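Local coordinates for uncharacterized protein (Capnocytophaga ochracea, PDB 4W9R) that is of unknown function but belongs to the putative esterase family of the alpha/beta-hydrolase clan, at residues D31-N42 / P112-E123; S160-L171 / A195-V205. All coordinates share one frame; numbering follows the deposited sequence. Where two conformers were deposited one is given.

Contact 1 (D31-N42 / P112-E123)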
loop_
_atom_site.group_PDB
_atom_site.type_symbol
_atom_site.label_atom_id
_atom_site.label_comp_id
_atom_site.label_asym_id
_atom_site.label_seq_id
_atom_site.Cartn_x
_atom_site.Cartn_y
_atom_site.Cartn_z
ATOM N N ASP B 31 20.363 10.670 -17.834
ATOM C CA ASP B 31 21.472 10.724 -16.888
ATOM C C ASP B 31 21.812 12.173 -16.551
ATOM O O ASP B 31 22.754 12.446 -15.806
ATOM C CB ASP B 31 22.697 9.994 -17.445
ATOM C CG ASP B 31 23.045 10.426 -18.856
ATOM O OD1 ASP B 31 22.143 10.913 -19.571
ATOM O OD2 ASP B 31 24.218 10.271 -19.254
ATOM N N ARG B 32 21.032 13.097 -17.106
ATOM C CA ARG B 32 21.200 14.521 -16.842
ATOM C C ARG B 32 20.673 14.899 -15.458
ATOM O O ARG B 32 20.938 15.994 -14.962
ATOM C CB ARG B 32 20.494 15.351 -17.916
ATOM N N GLN B 33 19.925 13.989 -14.844
ATOM C CA GLN B 33 19.410 14.201 -13.495
ATOM C C GLN B 33 19.752 13.015 -12.600
ATOM O O GLN B 33 20.135 11.951 -13.086
ATOM C CB GLN B 33 17.898 14.430 -13.515
ATOM C CG GLN B 33 17.087 13.233 -13.981
ATOM C CD GLN B 33 15.596 13.427 -13.780
ATOM O OE1 GLN B 33 15.164 14.374 -13.124
ATOM N NE2 GLN B 33 14.800 12.525 -14.347
ATOM N N ALA B 34 19.616 13.203 -11.292
ATOM C CA ALA B 34 19.969 12.167 -10.328
ATOM C C ALA B 34 18.734 11.579 -9.651
ATOM O O ALA B 34 17.728 12.264 -9.471
ATOM C CB ALA B 34 20.928 12.721 -9.286
ATOM N N TYR B 35 18.818 10.305 -9.277
ATOM C CA TYR B 35 17.706 9.635 -8.618
ATOM C C TYR B 35 18.121 9.071 -7.266
ATOM O O TYR B 35 19.224 8.546 -7.120
ATOM C CB TYR B 35 17.167 8.498 -9.490
ATOM C CG TYR B 35 16.873 8.879 -10.924
ATOM C CD1 TYR B 35 15.633 9.383 -11.289
ATOM C CD2 TYR B 35 17.833 8.717 -11.915
ATOM C CE1 TYR B 35 15.359 9.726 -12.599
ATOM C CE2 TYR B 35 17.568 9.056 -13.228
ATOM C CZ TYR B 35 16.329 9.561 -13.565
ATOM O OH TYR B 35 16.056 9.902 -14.870
ATOM N N PRO B 36 17.227 9.167 -6.272
ATOM C CA PRO B 36 17.458 8.506 -4.986
ATOM C C PRO B 36 17.332 6.996 -5.136
ATOM O O PRO B 36 16.520 6.533 -5.937
ATOM C CB PRO B 36 16.351 9.069 -4.088
ATOM C CG PRO B 36 15.893 10.320 -4.770
ATOM C CD PRO B 36 16.052 10.051 -6.233
ATOM N N LEU B 37 18.126 6.242 -4.383
ATOM C CA LEU B 37 18.119 4.787 -4.484
ATOM C C LEU B 37 17.400 4.139 -3.308
ATOM O O LEU B 37 17.642 4.486 -2.152
ATOM C CB LEU B 37 19.550 4.254 -4.572
ATOM C CG LEU B 37 19.729 2.736 -4.517
ATOM C CD1 LEU B 37 18.998 2.063 -5.666
ATOM C CD2 LEU B 37 21.206 2.372 -4.532
ATOM N N ILE B 38 16.511 3.198 -3.610
ATOM C CA ILE B 38 15.856 2.406 -2.575
ATOM C C ILE B 38 16.146 0.923 -2.777
ATOM O O ILE B 38 15.796 0.349 -3.809
ATOM C CB ILE B 38 14.334 2.625 -2.556
ATOM C CG1 ILE B 38 14.011 4.073 -2.188
ATOM C CG2 ILE B 38 13.674 1.674 -1.574
ATOM C CD1 ILE B 38 12.529 4.360 -2.108
ATOM N N VAL B 39 16.792 0.310 -1.791
ATOM C CA VAL B 39 17.133 -1.107 -1.857
ATOM C C VAL B 39 16.132 -1.948 -1.066
ATOM O O VAL B 39 15.815 -1.631 0.080
ATOM C CB VAL B 39 18.559 -1.364 -1.326
ATOM C CG1 VAL B 39 18.888 -2.846 -1.362
ATOM C CG2 VAL B 39 19.575 -0.570 -2.135
ATOM N N VAL B 40 15.632 -3.015 -1.685
ATOM C CA VAL B 40 14.678 -3.909 -1.034
ATOM C C VAL B 40 15.245 -5.322 -0.892
ATOM O O VAL B 40 15.479 -6.006 -1.889
ATOM C CB VAL B 40 13.353 -3.973 -1.811
ATOM C CG1 VAL B 40 12.360 -4.866 -1.086
ATOM C CG2 VAL B 40 12.785 -2.579 -2.000
ATOM N N LEU B 41 15.467 -5.750 0.347
ATOM C CA LEU B 41 16.090 -7.044 0.626
ATOM C C LEU B 41 15.116 -8.218 0.515
ATOM O O LEU B 41 15.510 -9.356 0.257
ATOM C CB LEU B 41 16.713 -7.025 2.020
ATOM C CG LEU B 41 17.628 -5.834 2.302
ATOM C CD1 LEU B 41 18.202 -5.922 3.706
ATOM C CD2 LEU B 41 18.737 -5.760 1.267
ATOM N N ASN B 42 13.845 -7.918 0.741
ATOM C CA ASN B 42 12.758 -8.893 0.803
ATOM C C ASN B 42 12.018 -9.093 -0.519
ATOM O O ASN B 42 10.953 -9.706 -0.553
ATOM C CB ASN B 42 11.789 -8.516 1.915
ATOM C CG ASN B 42 12.351 -8.830 3.287
ATOM O OD1 ASN B 42 12.653 -7.931 4.070
ATOM N ND2 ASN B 42 12.517 -10.115 3.575
ATOM N N PRO B 112 23.081 7.408 -12.342
ATOM C CA PRO B 112 23.321 8.632 -11.570
ATOM C C PRO B 112 22.526 8.652 -10.268
ATOM O O PRO B 112 21.456 9.257 -10.202
ATOM C CB PRO B 112 22.856 9.741 -12.518
ATOM C CG PRO B 112 21.839 9.085 -13.386
ATOM C CD PRO B 112 22.308 7.671 -13.568
ATOM N N ILE B 113 23.044 7.979 -9.245
ATOM C CA ILE B 113 22.361 7.892 -7.959
ATOM C C ILE B 113 22.588 9.141 -7.113
ATOM O O ILE B 113 23.719 9.600 -6.958
ATOM C CB ILE B 113 22.824 6.652 -7.163
ATOM C CG1 ILE B 113 22.608 5.378 -7.984
ATOM C CG2 ILE B 113 22.094 6.563 -5.833
ATOM C CD1 ILE B 113 21.183 5.191 -8.464
ATOM N N ALA B 114 21.506 9.683 -6.561
ATOM C CA ALA B 114 21.581 10.867 -5.714
ATOM C C ALA B 114 22.174 10.536 -4.349
ATOM O O ALA B 114 22.519 9.387 -4.073
ATOM C CB ALA B 114 20.202 11.491 -5.553
ATOM N N ASP B 115 22.280 11.546 -3.492
ATOM C CA ASP B 115 22.900 11.378 -2.182
ATOM C C ASP B 115 22.005 10.615 -1.211
ATOM O O ASP B 115 22.466 10.156 -0.167
ATOM C CB ASP B 115 23.268 12.740 -1.586
ATOM C CG ASP B 115 24.416 13.405 -2.320
ATOM O OD1 ASP B 115 24.531 13.214 -3.549
ATOM O OD2 ASP B 115 25.205 14.120 -1.665
ATOM N N LEU B 116 20.728 10.481 -1.556
ATOM C CA LEU B 116 19.785 9.757 -0.711
ATOM C C LEU B 116 19.653 8.295 -1.134
ATOM O O LEU B 116 19.181 7.995 -2.231
ATOM C CB LEU B 116 18.411 10.426 -0.738
ATOM C CG LEU B 116 17.335 9.704 0.076
ATOM C CD1 LEU B 116 17.736 9.635 1.542
ATOM C CD2 LEU B 116 15.984 10.380 -0.085
ATOM N N LYS B 117 20.071 7.394 -0.253
ATOM C CA LYS B 117 19.963 5.962 -0.507
ATOM C C LYS B 117 19.254 5.276 0.655
ATOM O O LYS B 117 19.740 5.303 1.783
ATOM C CB LYS B 117 21.348 5.349 -0.727
ATOM C CG LYS B 117 22.064 5.858 -1.971
ATOM C CD LYS B 117 23.527 5.432 -1.997
ATOM C CE LYS B 117 24.441 6.516 -1.437
ATOM N NZ LYS B 117 24.160 6.834 -0.008
ATOM N N GLY B 118 18.092 4.691 0.388
ATOM C CA GLY B 118 17.343 4.008 1.427
ATOM C C GLY B 118 17.402 2.493 1.372
ATOM O O GLY B 118 17.847 1.909 0.383
ATOM N N VAL B 119 16.930 1.853 2.437
ATOM C CA VAL B 119 16.823 0.400 2.475
ATOM C C VAL B 119 15.526 -0.021 3.167
ATOM O O VAL B 119 15.191 0.470 4.245
ATOM C CB VAL B 119 18.040 -0.247 3.183
ATOM C CG1 VAL B 119 18.230 0.323 4.585
ATOM C CG2 VAL B 119 17.893 -1.762 3.229
ATOM N N ILE B 120 14.792 -0.926 2.528
ATOM C CA ILE B 120 13.544 -1.431 3.082
ATOM C C ILE B 120 13.624 -2.941 3.253
ATOM O O ILE B 120 13.992 -3.660 2.323
ATOM C CB ILE B 120 12.340 -1.084 2.187
ATOM C CG1 ILE B 120 12.238 0.428 1.989
ATOM C CG2 ILE B 120 11.052 -1.630 2.787
ATOM C CD1 ILE B 120 11.074 0.849 1.119
ATOM N N ALA B 121 13.283 -3.419 4.445
ATOM C CA ALA B 121 13.339 -4.847 4.728
ATOM C C ALA B 121 12.301 -5.252 5.767
ATOM O O ALA B 121 11.791 -4.413 6.510
ATOM C CB ALA B 121 14.732 -5.236 5.191
ATOM N N SER B 122 11.992 -6.544 5.812
ATOM C CA SER B 122 11.026 -7.064 6.770
ATOM C C SER B 122 11.540 -8.323 7.467
ATOM O O SER B 122 12.468 -8.974 6.984
ATOM C CB SER B 122 9.689 -7.355 6.080
ATOM O OG SER B 122 9.810 -8.413 5.147
ATOM N N GLU B 123 10.927 -8.647 8.605
ATOM C CA GLU B 123 11.289 -9.823 9.401
ATOM C C GLU B 123 12.764 -9.813 9.802
ATOM O O GLU B 123 13.259 -8.817 10.328
ATOM C CB GLU B 123 10.949 -11.112 8.645
ATOM C CG GLU B 123 9.456 -11.434 8.597
ATOM C CD GLU B 123 8.690 -10.573 7.609
ATOM O OE1 GLU B 123 9.063 -10.558 6.416
ATOM O OE2 GLU B 123 7.713 -9.913 8.025
HETATM O O HOH W 1 13.824 -11.506 6.444
#
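Seven backbone hydrogen bonds tie residues 35-41 to residues 112-120, from Tyr35 N to Pro112 O (3.0 Å) as far as Leu41 N to Ile120 O (3.2 Å). Strands 35-40 and 116-122 run parallel, their axes 19° apart, and a two-residue slip in register between Tyr35 and Leu37 marks a beta bulge. Beyond the last rung Asn42 OD1 faces Ser122 N; the modelled 2.3 Å is too short to be taken literally. Ser122 OG sits between its own backbone N and carbonyl carbon (chi1 66°), from where it donates to Glu123 OE1 (2.6 Å), coming in above the carboxylate plane, while Glu123 OE2 meets Lys221 and Asn148. With an alanine here, Glu123 OE1 would probably lose this donor and the carboxylate a restraint on its turning. On one face Leu37 CB rests against Ile113 CG2 (3.7 Å); beyond, Leu41 CD1 packs on Ala121 CB (3.8 Å). On the other face Ile38 CG2 meets Ile120 CD1 (3.8 Å), the two branches crossing at a slant. After strand 116-122 comes Glu123 with positive phi (57°), and a helix follows, consistent with the nucleophile-elbow position of an alpha/beta-hydrolase sheet.

Contact 2 (S160-L171 / A195-V205)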
loop_
_atom_site.group_PDB
_atom_site.type_symbol
_atom_site.label_atom_id
_atom_site.label_comp_id
_atom_site.label_asym_id
_atom_site.label_seq_id
_atom_site.Cartn_x
_atom_site.Cartn_y
_atom_site.Cartn_z
ATOM N N SER B 160 20.671 2.614 20.622
ATOM C CA SER B 160 20.303 3.840 21.318
ATOM C C SER B 160 21.453 4.838 21.287
ATOM O O SER B 160 21.247 6.030 21.061
ATOM C CB SER B 160 19.901 3.539 22.762
ATOM O OG SER B 160 19.549 4.724 23.453
ATOM N N HIS B 161 22.664 4.340 21.510
ATOM C CA HIS B 161 23.857 5.177 21.485
ATOM C C HIS B 161 24.100 5.746 20.093
ATOM O O HIS B 161 24.531 6.892 19.948
ATOM C CB HIS B 161 25.077 4.383 21.952
ATOM C CG HIS B 161 24.991 3.928 23.375
ATOM N ND1 HIS B 161 25.617 2.788 23.833
ATOM C CD2 HIS B 161 24.352 4.461 24.443
ATOM C CE1 HIS B 161 25.365 2.638 25.121
ATOM N NE2 HIS B 161 24.601 3.640 25.516
ATOM N N ALA B 162 23.818 4.944 19.072
ATOM C CA ALA B 162 24.011 5.369 17.691
ATOM C C ALA B 162 23.043 6.490 17.324
ATOM O O ALA B 162 23.417 7.446 16.642
ATOM C CB ALA B 162 23.845 4.192 16.745
ATOM N N LEU B 163 21.801 6.367 17.782
ATOM C CA LEU B 163 20.787 7.387 17.534
ATOM C C LEU B 163 21.118 8.684 18.259
ATOM O O LEU B 163 20.839 9.774 17.760
ATOM C CB LEU B 163 19.407 6.890 17.966
ATOM C CG LEU B 163 18.739 5.840 17.081
ATOM C CD1 LEU B 163 17.435 5.386 17.708
ATOM C CD2 LEU B 163 18.499 6.398 15.687
ATOM N N ALA B 164 21.710 8.558 19.442
ATOM C CA ALA B 164 22.075 9.720 20.241
ATOM C C ALA B 164 23.275 10.444 19.637
ATOM O O ALA B 164 23.398 11.663 19.753
ATOM C CB ALA B 164 22.371 9.302 21.673
ATOM N N ALA B 165 24.155 9.684 18.991
ATOM C CA ALA B 165 25.345 10.252 18.366
ATOM C C ALA B 165 24.986 11.025 17.103
ATOM O O ALA B 165 25.528 12.101 16.844
ATOM C CB ALA B 165 26.349 9.157 18.049
ATOM N N GLY B 166 24.072 10.469 16.316
ATOM C CA GLY B 166 23.614 11.123 15.107
ATOM C C GLY B 166 24.463 10.816 13.889
ATOM O O GLY B 166 25.367 9.983 13.935
ATOM N N VAL B 167 24.161 11.504 12.794
ATOM C CA VAL B 167 24.852 11.305 11.528
ATOM C C VAL B 167 25.316 12.654 10.978
ATOM O O VAL B 167 24.820 13.697 11.406
ATOM C CB VAL B 167 23.940 10.595 10.506
ATOM C CG1 VAL B 167 23.675 9.161 10.938
ATOM C CG2 VAL B 167 22.640 11.360 10.340
ATOM N N PRO B 168 26.284 12.644 10.042
ATOM C CA PRO B 168 26.749 13.903 9.446
ATOM C C PRO B 168 25.641 14.742 8.803
ATOM O O PRO B 168 25.653 15.960 8.971
ATOM C CB PRO B 168 27.763 13.437 8.384
ATOM C CG PRO B 168 27.570 11.952 8.257
ATOM C CD PRO B 168 27.100 11.504 9.596
ATOM N N ASN B 169 24.704 14.121 8.090
ATOM C CA ASN B 169 23.646 14.896 7.448
ATOM C C ASN B 169 22.242 14.583 7.962
ATOM O O ASN B 169 21.680 15.348 8.746
ATOM C CB ASN B 169 23.690 14.677 5.933
ATOM C CG ASN B 169 22.625 15.470 5.196
ATOM O OD1 ASN B 169 22.175 16.516 5.665
ATOM N ND2 ASN B 169 22.217 14.974 4.033
ATOM N N ARG B 170 21.683 13.454 7.538
ATOM C CA ARG B 170 20.332 13.089 7.951
ATOM C C ARG B 170 20.127 11.580 7.999
ATOM O O ARG B 170 20.646 10.842 7.160
ATOM C CB ARG B 170 19.303 13.725 7.013
ATOM C CG ARG B 170 17.851 13.400 7.348
ATOM C CD ARG B 170 16.899 14.194 6.474
ATOM N NE ARG B 170 15.496 13.881 6.737
ATOM C CZ ARG B 170 14.741 13.119 5.953
ATOM N NH1 ARG B 170 15.251 12.585 4.851
ATOM N NH2 ARG B 170 13.474 12.892 6.267
ATOM N N LEU B 171 19.356 11.130 8.984
ATOM C CA LEU B 171 18.965 9.732 9.071
ATOM C C LEU B 171 17.470 9.611 9.324
ATOM O O LEU B 171 16.964 10.074 10.348
ATOM C CB LEU B 171 19.742 9.015 10.176
ATOM C CG LEU B 171 19.281 7.583 10.456
ATOM C CD1 LEU B 171 19.387 6.722 9.202
ATOM C CD2 LEU B 171 20.075 6.976 11.600
ATOM N N ALA B 195 14.254 -0.179 24.394
ATOM C CA ALA B 195 15.667 -0.060 24.737
ATOM C C ALA B 195 16.391 0.881 23.780
ATOM O O ALA B 195 17.399 1.492 24.137
ATOM C CB ALA B 195 16.330 -1.431 24.734
HETATM N N MSE B 196 15.868 0.991 22.564
HETATM C CA MSE B 196 16.488 1.812 21.531
HETATM C C MSE B 196 16.197 3.301 21.731
HETATM O O MSE B 196 17.012 4.153 21.377
HETATM C CB MSE B 196 16.013 1.355 20.148
HETATM C CG MSE B 196 16.598 2.145 18.988
HETATM SE SE MSE B 196 16.273 1.335 17.241
HETATM C CE MSE B 196 14.345 1.068 17.365
ATOM N N ARG B 197 15.036 3.604 22.304
ATOM C CA ARG B 197 14.625 4.988 22.519
ATOM C C ARG B 197 15.014 5.496 23.905
ATOM O O ARG B 197 14.642 6.605 24.289
ATOM C CB ARG B 197 13.115 5.141 22.315
ATOM C CG ARG B 197 12.262 4.484 23.388
ATOM C CD ARG B 197 10.842 5.030 23.359
ATOM N NE ARG B 197 10.013 4.475 24.424
ATOM C CZ ARG B 197 9.054 3.576 24.232
ATOM N NH1 ARG B 197 8.350 3.124 25.262
ATOM N NH2 ARG B 197 8.794 3.132 23.011
ATOM N N SER B 198 15.746 4.673 24.653
ATOM C CA SER B 198 16.195 5.026 26.004
ATOM C C SER B 198 16.872 6.395 26.081
ATOM O O SER B 198 16.521 7.222 26.922
ATOM C CB SER B 198 17.157 3.958 26.531
ATOM O OG SER B 198 16.549 2.680 26.536
ATOM N N ALA B 199 17.836 6.628 25.199
ATOM C CA ALA B 199 18.516 7.916 25.135
ATOM C C ALA B 199 17.789 8.873 24.195
ATOM O O ALA B 199 17.150 8.437 23.237
ATOM C CB ALA B 199 19.961 7.731 24.692
ATOM N N PRO B 200 17.870 10.184 24.479
ATOM C CA PRO B 200 17.323 11.206 23.579
ATOM C C PRO B 200 17.954 11.141 22.191
ATOM O O PRO B 200 19.159 10.918 22.069
ATOM C CB PRO B 200 17.675 12.518 24.282
ATOM C CG PRO B 200 17.787 12.151 25.720
ATOM C CD PRO B 200 18.372 10.770 25.734
ATOM N N VAL B 201 17.143 11.341 21.161
ATOM C CA VAL B 201 17.604 11.207 19.784
ATOM C C VAL B 201 18.262 12.488 19.275
ATOM O O VAL B 201 17.748 13.587 19.481
ATOM C CB VAL B 201 16.436 10.826 18.851
ATOM C CG1 VAL B 201 16.924 10.645 17.428
ATOM C CG2 VAL B 201 15.759 9.558 19.346
ATOM N N HIS B 202 19.407 12.332 18.614
ATOM C CA HIS B 202 20.133 13.451 18.020
ATOM C C HIS B 202 19.286 14.163 16.965
ATOM O O HIS B 202 18.464 13.539 16.294
ATOM C CB HIS B 202 21.445 12.958 17.406
ATOM C CG HIS B 202 22.361 14.058 16.964
ATOM N ND1 HIS B 202 22.403 14.515 15.664
ATOM C CD2 HIS B 202 23.277 14.784 17.647
ATOM C CE1 HIS B 202 23.302 15.478 15.567
ATOM N NE2 HIS B 202 23.847 15.660 16.757
ATOM N N GLU B 203 19.493 15.469 16.826
ATOM C CA GLU B 203 18.664 16.299 15.953
ATOM C C GLU B 203 18.788 15.932 14.473
ATOM O O GLU B 203 17.887 16.215 13.682
ATOM C CB GLU B 203 19.012 17.779 16.155
ATOM C CG GLU B 203 20.470 18.133 15.893
ATOM C CD GLU B 203 20.729 18.542 14.454
ATOM O OE1 GLU B 203 19.751 18.822 13.728
ATOM O OE2 GLU B 203 21.909 18.583 14.048
ATOM N N SER B 204 19.896 15.298 14.102
ATOM C CA SER B 204 20.122 14.907 12.713
ATOM C C SER B 204 19.300 13.678 12.332
ATOM O O SER B 204 19.248 13.290 11.163
ATOM C CB SER B 204 21.605 14.630 12.467
ATOM O OG SER B 204 22.043 13.503 13.208
ATOM N N VAL B 205 18.662 13.069 13.325
ATOM C CA VAL B 205 17.904 11.845 13.106
ATOM C C VAL B 205 16.400 12.070 13.226
ATOM O O VAL B 205 15.923 12.635 14.208
ATOM C CB VAL B 205 18.326 10.748 14.103
ATOM C CG1 VAL B 205 17.457 9.512 13.939
ATOM C CG2 VAL B 205 19.796 10.407 13.921
#
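Ser160 OG reaches the chain leaving helix 183-196: it accepts the amide of Ala199 (N to OG 3.1 Å) and donates only weakly to the carbonyl O of Met196, a selenomethionine. The hydroxyl points there because OG lies trans to the serine's backbone N (chi1 180°). Farther along, His202 N binds Leu163 O at 3.1 Å, approaching at a tilt from the carbonyl plane. Ser204 serves two backbone partners: its OG takes the amide of Val167 (2.9 Å) in a nearly straight bond, 172° at the hydrogen, and its carbonyl O takes Leu171 N. The same hydroxyl shares a 2.7 Å hydrogen bond with His202 ND1, in which either group could donate, so imidazole and hydroxyl are coupled inside the type I turn His202-Val205.

The bond from Leu171 N to Ser204 O lies where two neighbouring parallel strands, 171-180 and 205-213, begin; helix 183-196 links them in a beta-alpha-beta crossover, and Leu171 and Val205 form the first bridge of the pair.

Flat-group packing centres on the His202 ring. Ala165 O stands over one face, 3.6 Å above the plane and toward the rim, and Glu203 CG lies over the opposite face. Gly166, just after helix 156-165 and with phi 87°, comes near the ring obliquely; a beta carbon on it would collide with His202 ND1 and Ser204 OG.

The buried apolar contacts centre on Leu163 and Val205. Leu163 divides its methyls: CD1 touches Met196 CG (3.6 Å), whereas CD2 meets Val205 CG1 (3.7 Å), the leucine and valine side chains crossing at about a right angle. Leu171 and Val205 lie side by side and point the same way, with Leu171 CB 4.0 Å from Val205 CG2.

Contact 1 lies within the mixed sheet, pairing strands 35-40 and 116-122 in its interior. Contact 2 reaches that sheet at Leu171 and Val205, where strands 171-180 and 205-213 begin, the latter outermost within this chain; otherwise it joins helix ends and loops. The two follow in series along the chain, contact 1 closing before contact 2 opens. Strand 143-149 stands between the two strand pairs; the contact centres are 22 Å apart, and the nearest atoms come to about 5 Å without touching. Contact 1 is buried, about 10 Å from the chain centre, against 19 Å for the partly buried contact 2. Together they sample the core and the edge of a single alpha/beta-hydrolase-type domain.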